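Local coordinates for sporulation-control protein spo0M (Bacillus subtilis, PDB 5CL2) that controls the expression of spo0A and is required for the cell to pass the morphological stage 0 of sporulation, at residues 40-45 with 112-117; 46-51 with 68-73. All coordinates share one frame; numbering follows the deposited sequence.

Interaction 1: residues 40-45 with 112-117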
ATOM      1  N   GLN A  40      30.415  17.343  18.815  1.00 59.18           N
ATOM      2  CA  GLN A  40      28.986  17.129  19.020  1.00 54.81           C
ATOM      3  C   GLN A  40      28.587  15.673  19.009  1.00 55.74           C
ATOM      4  O   GLN A  40      29.273  14.820  18.431  1.00 51.83           O
ATOM      5  CB  GLN A  40      28.170  17.913  17.999  1.00 53.20           C
ATOM      6  CG  GLN A  40      28.476  19.398  17.966  1.00 46.84           C
ATOM      7  CD  GLN A  40      27.554  20.160  17.044  1.00 52.36           C
ATOM      8  OE1 GLN A  40      27.676  20.057  15.827  1.00 49.24           O
ATOM      9  NE2 GLN A  40      26.629  20.932  17.614  1.00 53.03           N
ATOM     10  N   ASP A  41      27.467  15.412  19.676  1.00 59.33           N
ATOM     11  CA  ASP A  41      26.887  14.082  19.764  1.00 56.34           C
ATOM     12  C   ASP A  41      25.790  13.965  18.734  1.00 55.76           C
ATOM     13  O   ASP A  41      24.779  14.657  18.818  1.00 54.38           O
ATOM     14  CB  ASP A  41      26.327  13.818  21.156  1.00 61.70           C
ATOM     15  CG  ASP A  41      27.413  13.636  22.202  1.00 64.08           C
ATOM     16  OD1 ASP A  41      28.502  13.086  21.882  1.00 61.08           O
ATOM     17  OD2 ASP A  41      27.170  14.059  23.350  1.00 65.85           O
ATOM     18  N   ILE A  42      26.010  13.094  17.759  1.00 53.38           N
ATOM     19  CA  ILE A  42      25.056  12.841  16.705  1.00 49.83           C
ATOM     20  C   ILE A  42      24.183  11.613  17.016  1.00 51.91           C
ATOM     21  O   ILE A  42      24.697  10.519  17.226  1.00 48.19           O
ATOM     22  CB  ILE A  42      25.793  12.681  15.375  1.00 49.78           C
ATOM     23  CG1 ILE A  42      26.296  14.075  14.944  1.00 54.57           C
ATOM     24  CG2 ILE A  42      24.853  12.019  14.321  1.00 53.04           C
ATOM     25  CD1 ILE A  42      27.496  14.087  14.027  1.00 52.02           C
ATOM     26  N   ARG A  43      22.864  11.795  17.048  1.00 52.35           N
ATOM     27  CA  ARG A  43      21.955  10.691  17.412  1.00 50.92           C
ATOM     28  C   ARG A  43      21.785   9.685  16.271  1.00 43.91           C
ATOM     29  O   ARG A  43      21.842   8.483  16.496  1.00 47.31           O
ATOM     30  CB  ARG A  43      20.611  11.260  17.866  1.00 48.69           C
ATOM     31  CG  ARG A  43      20.781  12.092  19.151  1.00 53.27           C
ATOM     32  CD  ARG A  43      19.496  12.384  19.885  1.00 53.89           C
ATOM     33  NE  ARG A  43      18.446  12.844  18.981  1.00 64.64           N
ATOM     34  CZ  ARG A  43      17.147  12.771  19.251  1.00 61.05           C
ATOM     35  NH1 ARG A  43      16.741  12.256  20.407  1.00 55.34           N
ATOM     36  NH2 ARG A  43      16.256  13.226  18.371  1.00 59.09           N
ATOM     37  N   TYR A  44      21.706  10.160  15.037  1.00 43.58           N
ATOM     38  CA  TYR A  44      21.544   9.260  13.910  1.00 44.86           C
ATOM     39  C   TYR A  44      21.638  10.044  12.615  1.00 42.39           C
ATOM     40  O   TYR A  44      21.482  11.256  12.615  1.00 43.38           O
ATOM     41  CB  TYR A  44      20.163   8.523  13.976  1.00 43.46           C
ATOM     42  CG  TYR A  44      18.978   9.468  13.865  1.00 45.50           C
ATOM     43  CD1 TYR A  44      18.556   9.939  12.621  1.00 42.92           C
ATOM     44  CD2 TYR A  44      18.279   9.898  15.000  1.00 48.34           C
ATOM     45  CE1 TYR A  44      17.485  10.811  12.502  1.00 47.74           C
ATOM     46  CE2 TYR A  44      17.185  10.785  14.886  1.00 45.30           C
ATOM     47  CZ  TYR A  44      16.802  11.231  13.626  1.00 49.76           C
ATOM     48  OH  TYR A  44      15.744  12.117  13.453  1.00 54.95           O
ATOM     49  N   ILE A  45      21.845   9.331  11.510  1.00 45.94           N
ATOM     50  CA  ILE A  45      21.686   9.895  10.181  1.00 44.59           C
ATOM     51  C   ILE A  45      20.669   9.046   9.396  1.00 47.39           C
ATOM     52  O   ILE A  45      20.899   7.839   9.158  1.00 46.80           O
ATOM     53  CB  ILE A  45      23.017   9.946   9.407  1.00 43.69           C
ATOM     54  CG1 ILE A  45      24.090  10.711  10.198  1.00 46.50           C
ATOM     55  CG2 ILE A  45      22.816  10.549   8.004  1.00 37.45           C
ATOM     56  CD1 ILE A  45      25.436  10.673   9.520  1.00 40.16           C
ATOM     57  N   LEU A 112      20.425  14.712   9.573  1.00 50.16           N
ATOM     58  CA  LEU A 112      21.433  14.402  10.595  1.00 53.49           C
ATOM     59  C   LEU A 112      20.986  15.035  11.909  1.00 49.47           C
ATOM     60  O   LEU A 112      20.965  16.252  12.044  1.00 52.84           O
ATOM     61  CB  LEU A 112      22.829  14.903  10.178  1.00 47.58           C
ATOM     62  CG  LEU A 112      23.985  14.808  11.171  1.00 51.49           C
ATOM     63  CD1 LEU A 112      25.280  14.367  10.498  1.00 52.17           C
ATOM     64  CD2 LEU A 112      24.200  16.126  11.816  1.00 59.91           C
ATOM     65  N   ASP A 113      20.599  14.199  12.861  1.00 47.82           N
ATOM     66  CA  ASP A 113      20.011  14.683  14.095  1.00 53.10           C
ATOM     67  C   ASP A 113      21.119  14.830  15.128  1.00 54.49           C
ATOM     68  O   ASP A 113      21.869  13.897  15.379  1.00 53.63           O
ATOM     69  CB  ASP A 113      18.898  13.737  14.567  1.00 53.02           C
ATOM     70  CG  ASP A 113      18.191  14.223  15.821  1.00 56.47           C
ATOM     71  OD1 ASP A 113      18.868  14.565  16.813  1.00 64.36           O
ATOM     72  OD2 ASP A 113      16.945  14.258  15.818  1.00 66.87           O
ATOM     73  N   ILE A 114      21.230  16.025  15.694  1.00 56.03           N
ATOM     74  CA  ILE A 114      22.278  16.324  16.658  1.00 59.08           C
ATOM     75  C   ILE A 114      21.607  16.553  17.986  1.00 59.33           C
ATOM     76  O   ILE A 114      20.596  17.262  18.062  1.00 61.36           O
ATOM     77  CB  ILE A 114      23.102  17.572  16.271  1.00 60.25           C
ATOM     78  CG1 ILE A 114      23.889  17.321  14.989  1.00 58.36           C
ATOM     79  CG2 ILE A 114      24.066  17.969  17.394  1.00 61.74           C
ATOM     80  CD1 ILE A 114      24.593  18.566  14.454  1.00 54.55           C
ATOM     81  N   GLN A 115      22.132  15.942  19.039  1.00 59.87           N
ATOM     82  CA  GLN A 115      21.484  16.144  20.317  1.00 66.75           C
ATOM     83  C   GLN A 115      21.859  17.507  20.894  1.00 65.44           C
ATOM     84  O   GLN A 115      23.011  17.789  21.178  1.00 59.80           O
ATOM     85  CB  GLN A 115      21.859  15.031  21.291  1.00 64.89           C
ATOM     86  CG  GLN A 115      21.197  15.201  22.629  1.00 69.05           C
ATOM     87  CD  GLN A 115      21.505  14.077  23.564  1.00 73.52           C
ATOM     88  OE1 GLN A 115      22.661  13.715  23.750  1.00 82.08           O
ATOM     89  NE2 GLN A 115      20.468  13.507  24.170  1.00 81.07           N
ATOM     90  N   GLY A 116      20.844  18.358  20.988  1.00 73.18           N
ATOM     91  CA  GLY A 116      20.903  19.650  21.640  1.00 72.10           C
ATOM     92  C   GLY A 116      22.026  20.649  21.421  1.00 72.25           C
ATOM     93  O   GLY A 116      22.574  21.103  22.417  1.00 73.13           O
ATOM     94  N   GLY A 117      22.406  21.052  20.209  1.00 72.07           N
ATOM     95  CA  GLY A 117      22.016  20.573  18.898  1.00 68.91           C
ATOM     96  C   GLY A 117      21.016  21.415  18.114  1.00 71.98           C
ATOM     97  O   GLY A 117      19.934  21.778  18.577  1.00 71.73           O
TER
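The carboxylate of Asp113 is gripped side-on by the Arg43 guanidinium: Arg43 NE meets Asp113 OD1 at 2.8 Å and Arg43 NH2 meets Asp113 OD2 at 2.8 Å. Both oxygens lie near the guanidinium plane, but the arginine approaches them from above the carboxylate, the two planes being 45° apart. The backbone sets Asp113 CB over one face of the Tyr44 ring, 3.6 Å from the ring centroid, a CH-pi contact, and with CG anti to the backbone N (chi1 -177°) the carboxylate swings out to Arg43. The Tyr44 hydroxyl is hydrogen-bonded to Asp111. Cut back to an alanine here, the side chain would still hold a methyl over the ring, but the Arg43 guanidinium would probably lose both these acceptors and be freer to swing. Between the backbones, Gln115 N bonds to Asp41 O (3.0 Å), Arg43 N to Asp113 O (2.9 Å) and Asp113 N to Tyr44 O (3.1 Å). On the other side of the sheet Ile45 CD1 packs against Leu112 CD1 at 3.8 Å, and Ile42 lies against Ile114. Strand 40-57 runs between 106-114 and 60-79, with Ile42 touching Phe77 and Ile79, while Ile45 and Leu112 reach Val33 of strand 26-34 in the facing sheet.

Interaction 2: residues 46-51 with 68-73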
ATOM      1  N   ASP A  46      19.564   9.694   9.011  1.00 45.92           N
ATOM      2  CA  ASP A  46      18.484   9.097   8.213  1.00 48.55           C
ATOM      3  C   ASP A  46      18.501   9.689   6.815  1.00 48.43           C
ATOM      4  O   ASP A  46      18.909  10.847   6.619  1.00 49.17           O
ATOM      5  CB  ASP A  46      17.091   9.345   8.836  1.00 47.24           C
ATOM      6  CG  ASP A  46      16.791   8.427  10.033  1.00 49.08           C
ATOM      7  OD1 ASP A  46      17.554   7.467  10.281  1.00 46.20           O
ATOM      8  OD2 ASP A  46      15.820   8.712  10.773  1.00 50.74           O
ATOM      9  N   LEU A  47      18.085   8.870   5.855  1.00 45.41           N
ATOM     10  CA  LEU A  47      17.814   9.292   4.486  1.00 48.12           C
ATOM     11  C   LEU A  47      16.317   9.141   4.236  1.00 50.59           C
ATOM     12  O   LEU A  47      15.704   8.178   4.710  1.00 44.29           O
ATOM     13  CB  LEU A  47      18.558   8.423   3.475  1.00 47.55           C
ATOM     14  CG  LEU A  47      20.013   8.774   3.175  1.00 53.77           C
ATOM     15  CD1 LEU A  47      20.380   8.324   1.776  1.00 52.19           C
ATOM     16  CD2 LEU A  47      20.333  10.241   3.439  1.00 49.99           C
ATOM     17  N   GLN A  48      15.740  10.073   3.483  1.00 53.52           N
ATOM     18  CA  GLN A  48      14.329   9.991   3.109  1.00 49.40           C
ATOM     19  C   GLN A  48      14.159  10.260   1.639  1.00 47.00           C
ATOM     20  O   GLN A  48      14.681  11.246   1.120  1.00 44.70           O
ATOM     21  CB  GLN A  48      13.463  10.992   3.865  1.00 49.17           C
ATOM     22  CG  GLN A  48      13.814  11.184   5.306  1.00 64.58           C
ATOM     23  CD  GLN A  48      12.571  11.198   6.173  1.00 75.18           C
ATOM     24  OE1 GLN A  48      11.537  11.766   5.793  1.00 75.05           O
ATOM     25  NE2 GLN A  48      12.656  10.551   7.343  1.00 78.93           N
ATOM     26  N   LEU A  49      13.366   9.411   0.992  1.00 48.79           N
ATOM     27  CA  LEU A  49      12.960   9.625  -0.392  1.00 46.32           C
ATOM     28  C   LEU A  49      11.565  10.240  -0.324  1.00 44.70           C
ATOM     29  O   LEU A  49      10.685   9.721   0.346  1.00 45.01           O
ATOM     30  CB  LEU A  49      12.975   8.312  -1.180  1.00 44.74           C
ATOM     31  CG  LEU A  49      12.855   8.372  -2.707  1.00 50.05           C
ATOM     32  CD1 LEU A  49      14.163   8.832  -3.372  1.00 44.57           C
ATOM     33  CD2 LEU A  49      12.404   7.032  -3.261  1.00 45.29           C
ATOM     34  N   SER A  50      11.378  11.387  -0.961  1.00 43.40           N
ATOM     35  CA  SER A  50      10.096  12.053  -0.852  1.00 46.62           C
ATOM     36  C   SER A  50       9.656  12.740  -2.126  1.00 47.79           C
ATOM     37  O   SER A  50      10.434  12.975  -3.054  1.00 42.85           O
ATOM     38  CB  SER A  50      10.108  13.084   0.260  1.00 51.60           C
ATOM     39  OG  SER A  50      11.024  14.098  -0.067  1.00 55.00           O
ATOM     40  N   THR A  51       8.367  13.032  -2.169  1.00 47.33           N
ATOM     41  CA  THR A  51       7.830  13.769  -3.290  1.00 51.13           C
ATOM     42  C   THR A  51       6.706  14.621  -2.730  1.00 48.94           C
ATOM     43  O   THR A  51       6.625  14.775  -1.500  1.00 49.08           O
ATOM     44  CB  THR A  51       7.365  12.831  -4.431  1.00 47.69           C
ATOM     45  OG1 THR A  51       7.083  13.615  -5.592  1.00 51.71           O
ATOM     46  CG2 THR A  51       6.167  11.987  -4.024  1.00 48.14           C
ATOM     47  N   ILE A  68       8.298   8.594   0.531  1.00 43.90           N
ATOM     48  CA  ILE A  68       8.251   7.366  -0.269  1.00 42.03           C
ATOM     49  C   ILE A  68       8.997   6.212   0.396  1.00 49.84           C
ATOM     50  O   ILE A  68       8.591   5.032   0.327  1.00 45.96           O
ATOM     51  CB  ILE A  68       8.850   7.607  -1.660  1.00 43.95           C
ATOM     52  CG1 ILE A  68       8.011   8.613  -2.435  1.00 46.96           C
ATOM     53  CG2 ILE A  68       8.909   6.337  -2.455  1.00 45.11           C
ATOM     54  CD1 ILE A  68       8.712   9.144  -3.674  1.00 49.00           C
ATOM     55  N   HIS A  69      10.136   6.545   0.990  1.00 45.81           N
ATOM     56  CA  HIS A  69      10.959   5.545   1.657  1.00 43.41           C
ATOM     57  C   HIS A  69      11.794   6.210   2.716  1.00 46.97           C
ATOM     58  O   HIS A  69      12.181   7.372   2.570  1.00 48.37           O
ATOM     59  CB  HIS A  69      11.839   4.828   0.655  1.00 42.74           C
ATOM     60  CG  HIS A  69      12.717   3.775   1.257  1.00 43.47           C
ATOM     61  ND1 HIS A  69      12.192   2.664   1.888  1.00 48.78           N
ATOM     62  CD2 HIS A  69      14.047   3.645   1.292  1.00 48.77           C
ATOM     63  CE1 HIS A  69      13.188   1.892   2.292  1.00 46.65           C
ATOM     64  NE2 HIS A  69      14.329   2.467   1.951  1.00 53.15           N
ATOM     65  N   SER A  70      12.093   5.482   3.779  1.00 51.07           N
ATOM     66  CA  SER A  70      12.890   6.043   4.852  1.00 47.04           C
ATOM     67  C   SER A  70      13.711   4.921   5.462  1.00 48.14           C
ATOM     68  O   SER A  70      13.227   3.803   5.541  1.00 46.30           O
ATOM     69  CB  SER A  70      11.979   6.715   5.881  1.00 47.94           C
ATOM     70  OG  SER A  70      12.724   7.244   6.946  1.00 59.44           O
ATOM     71  N   PHE A  71      14.971   5.195   5.815  1.00 46.94           N
ATOM     72  CA  PHE A  71      15.810   4.236   6.535  1.00 46.82           C
ATOM     73  C   PHE A  71      16.977   4.928   7.261  1.00 48.05           C
ATOM     74  O   PHE A  71      17.341   6.061   6.935  1.00 43.43           O
ATOM     75  CB  PHE A  71      16.347   3.162   5.580  1.00 46.68           C
ATOM     76  CG  PHE A  71      17.480   3.627   4.728  1.00 46.90           C
ATOM     77  CD1 PHE A  71      17.243   4.418   3.620  1.00 47.37           C
ATOM     78  CD2 PHE A  71      18.788   3.282   5.043  1.00 48.84           C
ATOM     79  CE1 PHE A  71      18.300   4.857   2.830  1.00 54.31           C
ATOM     80  CE2 PHE A  71      19.848   3.710   4.261  1.00 47.94           C
ATOM     81  CZ  PHE A  71      19.608   4.509   3.156  1.00 48.54           C
ATOM     82  N   ARG A  72      17.581   4.235   8.224  1.00 49.08           N
ATOM     83  CA  ARG A  72      18.663   4.831   9.029  1.00 48.00           C
ATOM     84  C   ARG A  72      20.050   4.541   8.461  1.00 42.78           C
ATOM     85  O   ARG A  72      20.453   3.391   8.351  1.00 46.18           O
ATOM     86  CB  ARG A  72      18.573   4.341  10.472  1.00 44.93           C
ATOM     87  CG  ARG A  72      19.697   4.831  11.394  1.00 48.36           C
ATOM     88  CD  ARG A  72      19.137   5.126  12.774  1.00 47.97           C
ATOM     89  NE  ARG A  72      18.077   6.122  12.651  1.00 46.61           N
ATOM     90  CZ  ARG A  72      17.322   6.569  13.645  1.00 43.97           C
ATOM     91  NH1 ARG A  72      17.456   6.083  14.868  1.00 44.04           N
ATOM     92  NH2 ARG A  72      16.411   7.491  13.394  1.00 49.86           N
ATOM     93  N   VAL A  73      20.783   5.585   8.093  1.00 46.77           N
ATOM     94  CA  VAL A  73      22.129   5.370   7.563  1.00 49.55           C
ATOM     95  C   VAL A  73      23.055   4.975   8.713  1.00 45.88           C
ATOM     96  O   VAL A  73      23.828   4.022   8.606  1.00 45.08           O
ATOM     97  CB  VAL A  73      22.671   6.605   6.829  1.00 46.60           C
ATOM     98  CG1 VAL A  73      24.143   6.415   6.478  1.00 46.13           C
ATOM     99  CG2 VAL A  73      21.846   6.885   5.578  1.00 39.83           C
TER
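A long beta hairpin, strand 40-57 returning as strand 60-79, is joined here by antiparallel pairing with a classic beta bulge at one end. At the bulge two residues, Ile68 and His69, stand against the single Leu49, and Leu49 O accepts from Ile68 N (2.6 Å) and from His69 N (3.3 Å), the two N-H groups coming to the oxygen over one side of the carbonyl plane. Leu49 N returns a bond to His69 O, and farther along Leu47 and Phe71 form a second hydrogen-bonded pair, joined both ways through N and O. At the other end Arg72 holds the Asp46 carboxylate side-on. Arg72 NE meets Asp46 OD1 at 2.8 Å and Arg72 NH2 meets Asp46 OD2 at 3.0 Å, both bonds nearly straight and on the syn sides of the oxygens, with the two planes only 23° apart. Bends at chi2 (142°) and chi3 (-58°) turn the guanidinium across to the adjacent strand, edge-on to the carboxylate, and it also makes a cation-pi contact with Tyr44. On the opposite face of the sheet Leu47 and Phe71 run alongside each other, with Leu47 CB 3.6 Å from Phe71 CE1; Leu47 CG also rests on Val73 CG2 at 3.6 Å. Leu49 CD2 packs on Ile68 CG2 at 3.7 Å, and the Ile68 CD1 methyl reaches Thr51 CG2 at 3.8 Å. Leu47, Phe71 and Val73 meet Phe89 and Phe87 of strand 84-92 in the facing sheet, while the Asp46-Arg72 pair lies on the outer face. Such alternation of a mainly apolar inner face and a polar outer one is characteristic of a beta sandwich, consistent with the arrestin-like clan of this family.

From the N terminus, the chain enters strand 40-57, whose first residues belong to interaction 1 and whose next ones, 46-51, to interaction 2. It then turns back as strand 60-79, and 68-73 closes the short loop of interaction 2. Only after strand 84-92 in the facing sheet does 112-117, the end of strand 106-114 and the turn after it, close the longer loop of interaction 1, so interaction 2 is nested inside it. The two meet where Ile45 O approaches Val73 N, a probable hydrogen bond. Together they set strand 40-57 between 106-114 and 60-79, tying a local hairpin to a strand distant in sequence.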